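PDB 1PVT: sugar-phosphate aldolase, which belongs to the class II aldolase and adducin family, with an alpha/beta fold built on a central, largely antiparallel sheet flanked by helices. Local coordinates for residues 171-174 / 175-179; 156-159 / 160-164; 11-14 / 15-19. All blocks are in the same frame, centred on the assembly; numbering follows the deposited sequence.

In the fold
Contacts 1 and 3 each join successive turns of one helix, 173-182 and 2-19 respectively, whereas contact 2 spans the turn between helix 152-157 and strand 163-165. Contacts 1 and 3 are partly buried and lie on opposite sides of the chain's centre, their own centres 25 Å apart; contact 2 is a surface contact in which F158 alone among the touching residues is buried. Chemistry follows position: a serine cap and a long salt bridge mark the helix start in contact 1, a backbone ladder with one apolar and one aromatic flank runs through contact 3, and contact 2 has no clear hydrogen bond. Strand 163-165 leads from contact 2 towards the helix of contact 1.

Contact 1: residues 171-174 / 175-179; sequences GSVE and LGLKT
S172 OG is held by two backbone groups. It accepts the N-H of L175, with S172 OG 3.0 Å from L175 N and an almost straight angle of 166° at the hydrogen, and it is also bonded to the carbonyl O of K169. With chi1 at 65°, OG lies between the backbone N and the carbonyl carbon, where it meets L175 N. The regular ladder then takes over: L177 N lies 2.9 Å from V173 O and K178 N lies 2.7 Å from E174 O, while the bond from G176 N to S172 O is weak. E174 and K178 run side by side and point the same way. E174 OE1 rests against the aliphatic part of the lysine, 3.4 Å from K178 CE; the salt bridge from E174 OE1 to K178 NZ is long at 3.8 Å, and the ammonium has its stronger partner in E166. On another flank V173 CG1 meets L177 CD1 at 3.7 Å, the two side chains crossing at a slant and both touching M108 of helix 103-115. Such a serine N-cap starts helix 173-182, the connecting helix of a beta-alpha-beta unit between the parallel strands 163-165 and 188-191.

Contact 2: residues 156-159 / 160-164; sequences IFFP and QGISV
Apolar contact is carried by F158 and I162, whose side chains cross at an angle, with F158 CD2 4.0 Å from I162 CG2. The methyl comes up obliquely to the ring. In I162, CG2 stands anti to the carbonyl carbon and makes the contact, while CG1 sits between the backbone N and the carbonyl carbon (chi1 45°). At the root of the phenylalanine, F158 CB lies 3.9 Å from G161 CA, so the ring stem backs onto the glycine backbone. Both F158 and I162 also touch A188 of strand 188-191, and F158 reaches R209 and L213 of helix 203-224.

The backbone here forms a beta turn linking helix 152-157 to edge strand 163-165: F158 is the first residue to leave helical angles, P159 and Q160 occupy the corners, and the CA atoms of F158 and G161 are 4.6 Å apart. F158 O and G161 N approach to 3.2 Å across it. The extended, positive-phi backbone of G161 (phi 108°) then turns the chain into the strand.

The third kind is a van der Waals approach of the Q160 amide oxygen to the proline. A bend at chi2 (67°) folds the side chain back over the preceding residue, bringing Q160 OE1 to 3.3 Å from the carbonyl carbon P159 C and 3.5 Å from P159 CB.

Contact 3: residues 11-14 / 15-19; sequences QKVA and YWLAI
Q11 meets Y15 through the backbone, Y15 N lying 3.0 Å from Q11 O; the amide end of Q11 leads away, where its NE2 is bonded to V72 O. K12 adds a side-chain contact to the next rung. Its carbonyl O accepts from W16 N at 3.1 Å and also sits at the edge of the indole, near the ring plane, with K12 O 3.3 Å from W16 CD1. The two side chains run alongside and point the same way, and a bend at chi4 (60°) brings K12 NZ to 3.4 Å from W16 NE1; both nitrogens are donors, so this is proximity without a hydrogen bond. One face of the W16 ring takes Y15, whose CD2 lies 3.8 Å above its plane, offset toward the rim. V13 supplies the apolar flank: L17 N is 2.9 Å from V13 O, and V13 CG1 lies 3.8 Å from L17 CD2, the side chains parallel in direction and both resting on I30 of strand 28-34 and on Y207. A14 closes the series with A18 N 3.1 Å from A14 O, while its side chain touches V72 and Y73. A buried V13-L17 flank beside an exposed K12-W16 flank is the pattern of an amphipathic alpha-helix, here packed on strand 28-34 of the central sheet and on helix 203-224.

Contact 1: residues 171-174 / 175-179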
ATOM      1  N   GLY A 171       1.565  10.673   5.124  1.00 82.09           N
ATOM      2  CA  GLY A 171       2.893  10.213   4.737  1.00 78.83           C
ATOM      3  C   GLY A 171       4.025  10.574   5.684  1.00 76.04           C
ATOM      4  O   GLY A 171       5.102  10.980   5.245  1.00 75.59           O
ATOM      5  N   SER A 172       3.776  10.417   6.981  1.00 73.64           N
ATOM      6  CA  SER A 172       4.753  10.719   8.017  1.00 70.54           C
ATOM      7  C   SER A 172       5.403   9.430   8.481  1.00 69.51           C
ATOM      8  O   SER A 172       4.894   8.338   8.240  1.00 68.91           O
ATOM      9  CB  SER A 172       4.068  11.375   9.207  1.00 69.80           C
ATOM     10  OG  SER A 172       3.170  10.464   9.816  1.00 67.67           O
ATOM     11  N   VAL A 173       6.535   9.558   9.152  1.00 68.68           N
ATOM     12  CA  VAL A 173       7.224   8.384   9.648  1.00 69.16           C
ATOM     13  C   VAL A 173       6.317   7.711  10.665  1.00 69.81           C
ATOM     14  O   VAL A 173       6.223   6.484  10.734  1.00 69.48           O
ATOM     15  CB  VAL A 173       8.555   8.776  10.317  1.00 68.94           C
ATOM     16  CG1 VAL A 173       8.969   7.707  11.313  1.00 68.45           C
ATOM     17  CG2 VAL A 173       9.642   8.945   9.250  1.00 67.86           C
ATOM     18  N   GLU A 174       5.645   8.549  11.446  1.00 70.97           N
ATOM     19  CA  GLU A 174       4.720   8.119  12.494  1.00 70.49           C
ATOM     20  C   GLU A 174       3.678   7.164  11.943  1.00 68.18           C
ATOM     21  O   GLU A 174       3.470   6.062  12.465  1.00 66.54           O
ATOM     22  CB  GLU A 174       4.008   9.343  13.069  1.00 73.48           C
ATOM     23  CG  GLU A 174       3.091   9.055  14.238  1.00 79.78           C
ATOM     24  CD  GLU A 174       1.895   9.999  14.283  1.00 84.08           C
ATOM     25  OE1 GLU A 174       0.884   9.707  13.598  1.00 86.45           O
ATOM     26  OE2 GLU A 174       1.969  11.036  14.988  1.00 87.04           O
ATOM     27  N   LEU A 175       3.010   7.623  10.891  1.00 66.50           N
ATOM     28  CA  LEU A 175       1.982   6.842  10.240  1.00 65.37           C
ATOM     29  C   LEU A 175       2.539   5.434  10.044  1.00 64.93           C
ATOM     30  O   LEU A 175       1.901   4.437  10.398  1.00 64.30           O
ATOM     31  CB  LEU A 175       1.628   7.495   8.898  1.00 65.67           C
ATOM     32  CG  LEU A 175       0.463   6.915   8.088  1.00 66.35           C
ATOM     33  CD1 LEU A 175      -0.789   6.825   8.958  1.00 65.95           C
ATOM     34  CD2 LEU A 175       0.216   7.785   6.860  1.00 66.02           C
ATOM     35  N   GLY A 176       3.754   5.369   9.509  1.00 64.68           N
ATOM     36  CA  GLY A 176       4.390   4.087   9.266  1.00 64.51           C
ATOM     37  C   GLY A 176       4.583   3.290  10.536  1.00 64.77           C
ATOM     38  O   GLY A 176       4.091   2.165  10.655  1.00 63.13           O
ATOM     39  N   LEU A 177       5.312   3.881  11.481  1.00 66.10           N
ATOM     40  CA  LEU A 177       5.579   3.249  12.767  1.00 66.80           C
ATOM     41  C   LEU A 177       4.256   2.710  13.315  1.00 67.71           C
ATOM     42  O   LEU A 177       4.134   1.512  13.618  1.00 67.26           O
ATOM     43  CB  LEU A 177       6.182   4.269  13.739  1.00 65.17           C
ATOM     44  CG  LEU A 177       7.437   5.010  13.269  1.00 64.52           C
ATOM     45  CD1 LEU A 177       7.863   5.986  14.347  1.00 64.43           C
ATOM     46  CD2 LEU A 177       8.557   4.029  12.965  1.00 62.89           C
ATOM     47  N   LYS A 178       3.266   3.596  13.432  1.00 68.19           N
ATOM     48  CA  LYS A 178       1.947   3.198  13.914  1.00 68.56           C
ATOM     49  C   LYS A 178       1.476   1.962  13.138  1.00 69.03           C
ATOM     50  O   LYS A 178       1.225   0.899  13.713  1.00 68.65           O
ATOM     51  CB  LYS A 178       0.938   4.330  13.704  1.00 68.40           C
ATOM     52  CG  LYS A 178       1.110   5.536  14.606  1.00 68.63           C
ATOM     53  CD  LYS A 178      -0.194   6.336  14.681  1.00 69.73           C
ATOM     54  CE  LYS A 178      -0.166   7.347  15.822  1.00 71.06           C
ATOM     55  NZ  LYS A 178      -1.496   7.979  16.076  1.00 72.37           N
ATOM     56  N   THR A 179       1.373   2.128  11.822  1.00 70.01           N
ATOM     57  CA  THR A 179       0.930   1.077  10.919  1.00 71.06           C
ATOM     58  C   THR A 179       1.610  -0.258  11.154  1.00 73.33           C
ATOM     59  O   THR A 179       0.946  -1.291  11.248  1.00 73.46           O
ATOM     60  CB  THR A 179       1.167   1.481   9.462  1.00 69.54           C
ATOM     61  OG1 THR A 179       0.365   2.627   9.158  1.00 67.72           O
ATOM     62  CG2 THR A 179       0.810   0.335   8.518  1.00 67.81           C
TER

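Contact 2: residues 156-159 / 160-164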
ATOM      1  N   ILE A 156      -9.259 -16.487   4.458  1.00 73.58           N
ATOM      2  CA  ILE A 156      -8.067 -17.016   3.807  1.00 72.20           C
ATOM      3  C   ILE A 156      -6.977 -15.962   3.658  1.00 72.90           C
ATOM      4  O   ILE A 156      -5.859 -16.145   4.125  1.00 73.55           O
ATOM      5  CB  ILE A 156      -8.400 -17.548   2.392  1.00 71.06           C
ATOM      6  CG1 ILE A 156      -9.409 -18.695   2.485  1.00 69.45           C
ATOM      7  CG2 ILE A 156      -7.122 -17.983   1.682  1.00 70.52           C
ATOM      8  CD1 ILE A 156      -9.947 -19.149   1.140  1.00 69.16           C
ATOM      9  N   PHE A 157      -7.298 -14.862   2.992  1.00 73.51           N
ATOM     10  CA  PHE A 157      -6.313 -13.817   2.789  1.00 75.02           C
ATOM     11  C   PHE A 157      -6.011 -13.050   4.076  1.00 75.74           C
ATOM     12  O   PHE A 157      -4.978 -12.381   4.185  1.00 76.18           O
ATOM     13  CB  PHE A 157      -6.782 -12.856   1.695  1.00 76.38           C
ATOM     14  CG  PHE A 157      -6.815 -13.465   0.316  1.00 77.17           C
ATOM     15  CD1 PHE A 157      -7.709 -14.489   0.010  1.00 76.93           C
ATOM     16  CD2 PHE A 157      -5.965 -12.996  -0.686  1.00 77.15           C
ATOM     17  CE1 PHE A 157      -7.762 -15.035  -1.280  1.00 77.01           C
ATOM     18  CE2 PHE A 157      -6.010 -13.536  -1.981  1.00 77.38           C
ATOM     19  CZ  PHE A 157      -6.910 -14.557  -2.277  1.00 76.68           C
ATOM     20  N   PHE A 158      -6.909 -13.143   5.051  1.00 76.12           N
ATOM     21  CA  PHE A 158      -6.699 -12.455   6.321  1.00 76.54           C
ATOM     22  C   PHE A 158      -7.017 -13.389   7.448  1.00 77.89           C
ATOM     23  O   PHE A 158      -8.043 -13.251   8.119  1.00 77.89           O
ATOM     24  CB  PHE A 158      -7.580 -11.225   6.421  1.00 75.26           C
ATOM     25  CG  PHE A 158      -7.531 -10.382   5.210  1.00 73.68           C
ATOM     26  CD1 PHE A 158      -8.386 -10.632   4.147  1.00 73.56           C
ATOM     27  CD2 PHE A 158      -6.581  -9.384   5.091  1.00 72.34           C
ATOM     28  CE1 PHE A 158      -8.293  -9.897   2.978  1.00 73.34           C
ATOM     29  CE2 PHE A 158      -6.479  -8.644   3.930  1.00 71.96           C
ATOM     30  CZ  PHE A 158      -7.336  -8.901   2.868  1.00 72.79           C
ATOM     31  N   PRO A 159      -6.145 -14.380   7.657  1.00 79.62           N
ATOM     32  CA  PRO A 159      -6.315 -15.367   8.719  1.00 81.39           C
ATOM     33  C   PRO A 159      -6.400 -14.646  10.064  1.00 83.57           C
ATOM     34  O   PRO A 159      -7.259 -14.954  10.891  1.00 83.75           O
ATOM     35  CB  PRO A 159      -5.063 -16.227   8.583  1.00 80.51           C
ATOM     36  CG  PRO A 159      -4.788 -16.167   7.114  1.00 79.53           C
ATOM     37  CD  PRO A 159      -4.965 -14.698   6.836  1.00 79.67           C
ATOM     38  N   GLN A 160      -5.516 -13.677  10.280  1.00 85.94           N
ATOM     39  CA  GLN A 160      -5.535 -12.921  11.531  1.00 88.11           C
ATOM     40  C   GLN A 160      -6.602 -11.819  11.501  1.00 87.52           C
ATOM     41  O   GLN A 160      -7.188 -11.474  12.539  1.00 88.47           O
ATOM     42  CB  GLN A 160      -4.161 -12.296  11.810  1.00 90.74           C
ATOM     43  CG  GLN A 160      -3.192 -13.187  12.602  1.00 94.42           C
ATOM     44  CD  GLN A 160      -2.743 -14.434  11.838  1.00 96.12           C
ATOM     45  OE1 GLN A 160      -3.527 -15.369  11.627  1.00 97.04           O
ATOM     46  NE2 GLN A 160      -1.473 -14.447  11.420  1.00 96.68           N
ATOM     47  N   GLY A 161      -6.860 -11.278  10.311  1.00 85.52           N
ATOM     48  CA  GLY A 161      -7.843 -10.218  10.191  1.00 81.94           C
ATOM     49  C   GLY A 161      -7.142  -8.904   9.932  1.00 79.36           C
ATOM     50  O   GLY A 161      -5.984  -8.892   9.515  1.00 78.64           O
ATOM     51  N   ILE A 162      -7.828  -7.797  10.199  1.00 77.49           N
ATOM     52  CA  ILE A 162      -7.265  -6.470   9.954  1.00 76.33           C
ATOM     53  C   ILE A 162      -7.335  -5.528  11.144  1.00 74.60           C
ATOM     54  O   ILE A 162      -8.047  -5.785  12.113  1.00 74.46           O
ATOM     55  CB  ILE A 162      -7.988  -5.775   8.782  1.00 76.71           C
ATOM     56  CG1 ILE A 162      -9.499  -5.960   8.936  1.00 76.70           C
ATOM     57  CG2 ILE A 162      -7.508  -6.337   7.464  1.00 77.51           C
ATOM     58  CD1 ILE A 162     -10.312  -5.307   7.854  1.00 76.55           C
ATOM     59  N   SER A 163      -6.608  -4.421  11.046  1.00 72.46           N
ATOM     60  CA  SER A 163      -6.589  -3.428  12.107  1.00 71.54           C
ATOM     61  C   SER A 163      -6.714  -2.022  11.533  1.00 71.05           C
ATOM     62  O   SER A 163      -6.249  -1.748  10.425  1.00 70.83           O
ATOM     63  CB  SER A 163      -5.292  -3.547  12.897  1.00 71.38           C
ATOM     64  OG  SER A 163      -4.182  -3.426  12.027  1.00 71.86           O
ATOM     65  N   VAL A 164      -7.351  -1.137  12.290  1.00 70.69           N
ATOM     66  CA  VAL A 164      -7.534   0.238  11.858  1.00 70.09           C
ATOM     67  C   VAL A 164      -6.418   1.065  12.462  1.00 71.50           C
ATOM     68  O   VAL A 164      -5.836   0.674  13.464  1.00 71.37           O
ATOM     69  CB  VAL A 164      -8.878   0.798  12.337  1.00 68.46           C
ATOM     70  CG1 VAL A 164      -9.068   2.199  11.808  1.00 67.51           C
ATOM     71  CG2 VAL A 164     -10.005  -0.100  11.881  1.00 66.60           C
TER

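Contact 3: residues 11-14 / 15-19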
ATOM      1  N   GLN A  11       2.877  -1.876 -12.985  1.00 45.72           N
ATOM      2  CA  GLN A  11       2.053  -1.187 -13.965  1.00 44.01           C
ATOM      3  C   GLN A  11       0.733  -1.905 -14.188  1.00 43.27           C
ATOM      4  O   GLN A  11      -0.319  -1.271 -14.274  1.00 43.15           O
ATOM      5  CB  GLN A  11       2.806  -1.061 -15.274  1.00 43.39           C
ATOM      6  CG  GLN A  11       3.924  -0.062 -15.199  1.00 45.85           C
ATOM      7  CD  GLN A  11       4.563   0.177 -16.547  1.00 48.12           C
ATOM      8  OE1 GLN A  11       5.201  -0.716 -17.110  1.00 49.85           O
ATOM      9  NE2 GLN A  11       4.387   1.383 -17.083  1.00 48.37           N
ATOM     10  N   LYS A  12       0.791  -3.228 -14.275  1.00 42.68           N
ATOM     11  CA  LYS A  12      -0.412  -4.022 -14.466  1.00 42.90           C
ATOM     12  C   LYS A  12      -1.390  -3.761 -13.319  1.00 40.98           C
ATOM     13  O   LYS A  12      -2.582  -3.570 -13.547  1.00 42.20           O
ATOM     14  CB  LYS A  12      -0.053  -5.506 -14.550  1.00 46.38           C
ATOM     15  CG  LYS A  12      -1.254  -6.432 -14.667  1.00 51.86           C
ATOM     16  CD  LYS A  12      -0.839  -7.874 -14.972  1.00 55.28           C
ATOM     17  CE  LYS A  12      -2.042  -8.833 -14.917  1.00 57.82           C
ATOM     18  NZ  LYS A  12      -3.124  -8.477 -15.889  1.00 60.05           N
ATOM     19  N   VAL A  13      -0.887  -3.736 -12.089  1.00 39.65           N
ATOM     20  CA  VAL A  13      -1.733  -3.473 -10.917  1.00 37.06           C
ATOM     21  C   VAL A  13      -2.319  -2.054 -10.953  1.00 35.29           C
ATOM     22  O   VAL A  13      -3.474  -1.843 -10.580  1.00 33.90           O
ATOM     23  CB  VAL A  13      -0.932  -3.675  -9.592  1.00 37.15           C
ATOM     24  CG1 VAL A  13      -1.660  -3.013  -8.409  1.00 35.46           C
ATOM     25  CG2 VAL A  13      -0.728  -5.175  -9.336  1.00 32.63           C
ATOM     26  N   ALA A  14      -1.520  -1.094 -11.403  1.00 33.08           N
ATOM     27  CA  ALA A  14      -1.967   0.287 -11.498  1.00 32.13           C
ATOM     28  C   ALA A  14      -3.157   0.321 -12.415  1.00 33.55           C
ATOM     29  O   ALA A  14      -4.129   1.009 -12.148  1.00 33.90           O
ATOM     30  CB  ALA A  14      -0.885   1.143 -12.070  1.00 30.58           C
ATOM     31  N   TYR A  15      -3.072  -0.426 -13.509  1.00 35.84           N
ATOM     32  CA  TYR A  15      -4.157  -0.473 -14.477  1.00 37.38           C
ATOM     33  C   TYR A  15      -5.437  -0.993 -13.863  1.00 37.31           C
ATOM     34  O   TYR A  15      -6.467  -0.325 -13.895  1.00 37.73           O
ATOM     35  CB  TYR A  15      -3.804  -1.371 -15.648  1.00 40.19           C
ATOM     36  CG  TYR A  15      -4.950  -1.512 -16.608  1.00 43.28           C
ATOM     37  CD1 TYR A  15      -5.333  -0.445 -17.411  1.00 44.06           C
ATOM     38  CD2 TYR A  15      -5.695  -2.692 -16.669  1.00 43.84           C
ATOM     39  CE1 TYR A  15      -6.431  -0.537 -18.252  1.00 45.78           C
ATOM     40  CE2 TYR A  15      -6.801  -2.800 -17.506  1.00 44.53           C
ATOM     41  CZ  TYR A  15      -7.168  -1.711 -18.298  1.00 46.69           C
ATOM     42  OH  TYR A  15      -8.280  -1.777 -19.121  1.00 47.47           O
ATOM     43  N   TRP A  16      -5.382  -2.195 -13.309  1.00 37.42           N
ATOM     44  CA  TRP A  16      -6.565  -2.772 -12.710  1.00 38.25           C
ATOM     45  C   TRP A  16      -7.170  -1.912 -11.626  1.00 38.94           C
ATOM     46  O   TRP A  16      -8.385  -1.871 -11.444  1.00 40.36           O
ATOM     47  CB  TRP A  16      -6.238  -4.158 -12.191  1.00 38.32           C
ATOM     48  CG  TRP A  16      -6.252  -5.092 -13.324  1.00 39.56           C
ATOM     49  CD1 TRP A  16      -5.186  -5.513 -14.071  1.00 39.08           C
ATOM     50  CD2 TRP A  16      -7.422  -5.581 -13.978  1.00 40.25           C
ATOM     51  NE1 TRP A  16      -5.625  -6.229 -15.162  1.00 38.80           N
ATOM     52  CE2 TRP A  16      -6.995  -6.284 -15.130  1.00 39.53           C
ATOM     53  CE3 TRP A  16      -8.800  -5.486 -13.703  1.00 40.81           C
ATOM     54  CZ2 TRP A  16      -7.897  -6.892 -16.009  1.00 40.27           C
ATOM     55  CZ3 TRP A  16      -9.693  -6.086 -14.572  1.00 41.72           C
ATOM     56  CH2 TRP A  16      -9.237  -6.783 -15.716  1.00 41.96           C
ATOM     57  N   LEU A  17      -6.304  -1.218 -10.912  1.00 39.86           N
ATOM     58  CA  LEU A  17      -6.702  -0.317  -9.840  1.00 39.94           C
ATOM     59  C   LEU A  17      -7.590   0.805 -10.422  1.00 39.81           C
ATOM     60  O   LEU A  17      -8.652   1.129  -9.874  1.00 40.00           O
ATOM     61  CB  LEU A  17      -5.429   0.278  -9.217  1.00 39.44           C
ATOM     62  CG  LEU A  17      -5.120   0.238  -7.720  1.00 37.71           C
ATOM     63  CD1 LEU A  17      -5.805  -0.923  -7.061  1.00 38.55           C
ATOM     64  CD2 LEU A  17      -3.614   0.132  -7.534  1.00 37.05           C
ATOM     65  N   ALA A  18      -7.141   1.383 -11.538  1.00 39.65           N
ATOM     66  CA  ALA A  18      -7.854   2.469 -12.205  1.00 39.48           C
ATOM     67  C   ALA A  18      -9.125   2.005 -12.903  1.00 39.21           C
ATOM     68  O   ALA A  18     -10.183   2.609 -12.753  1.00 40.03           O
ATOM     69  CB  ALA A  18      -6.934   3.148 -13.210  1.00 38.87           C
ATOM     70  N   ILE A  19      -9.018   0.924 -13.659  1.00 38.75           N
ATOM     71  CA  ILE A  19     -10.158   0.398 -14.396  1.00 38.39           C
ATOM     72  C   ILE A  19     -11.289  -0.045 -13.489  1.00 38.68           C
ATOM     73  O   ILE A  19     -12.442   0.064 -13.865  1.00 39.29           O
ATOM     74  CB  ILE A  19      -9.751  -0.797 -15.278  1.00 37.72           C
ATOM     75  CG1 ILE A  19     -10.692  -0.911 -16.462  1.00 37.18           C
ATOM     76  CG2 ILE A  19      -9.800  -2.088 -14.479  1.00 36.76           C
ATOM     77  CD1 ILE A  19     -10.450   0.110 -17.524  1.00 36.42           C
TER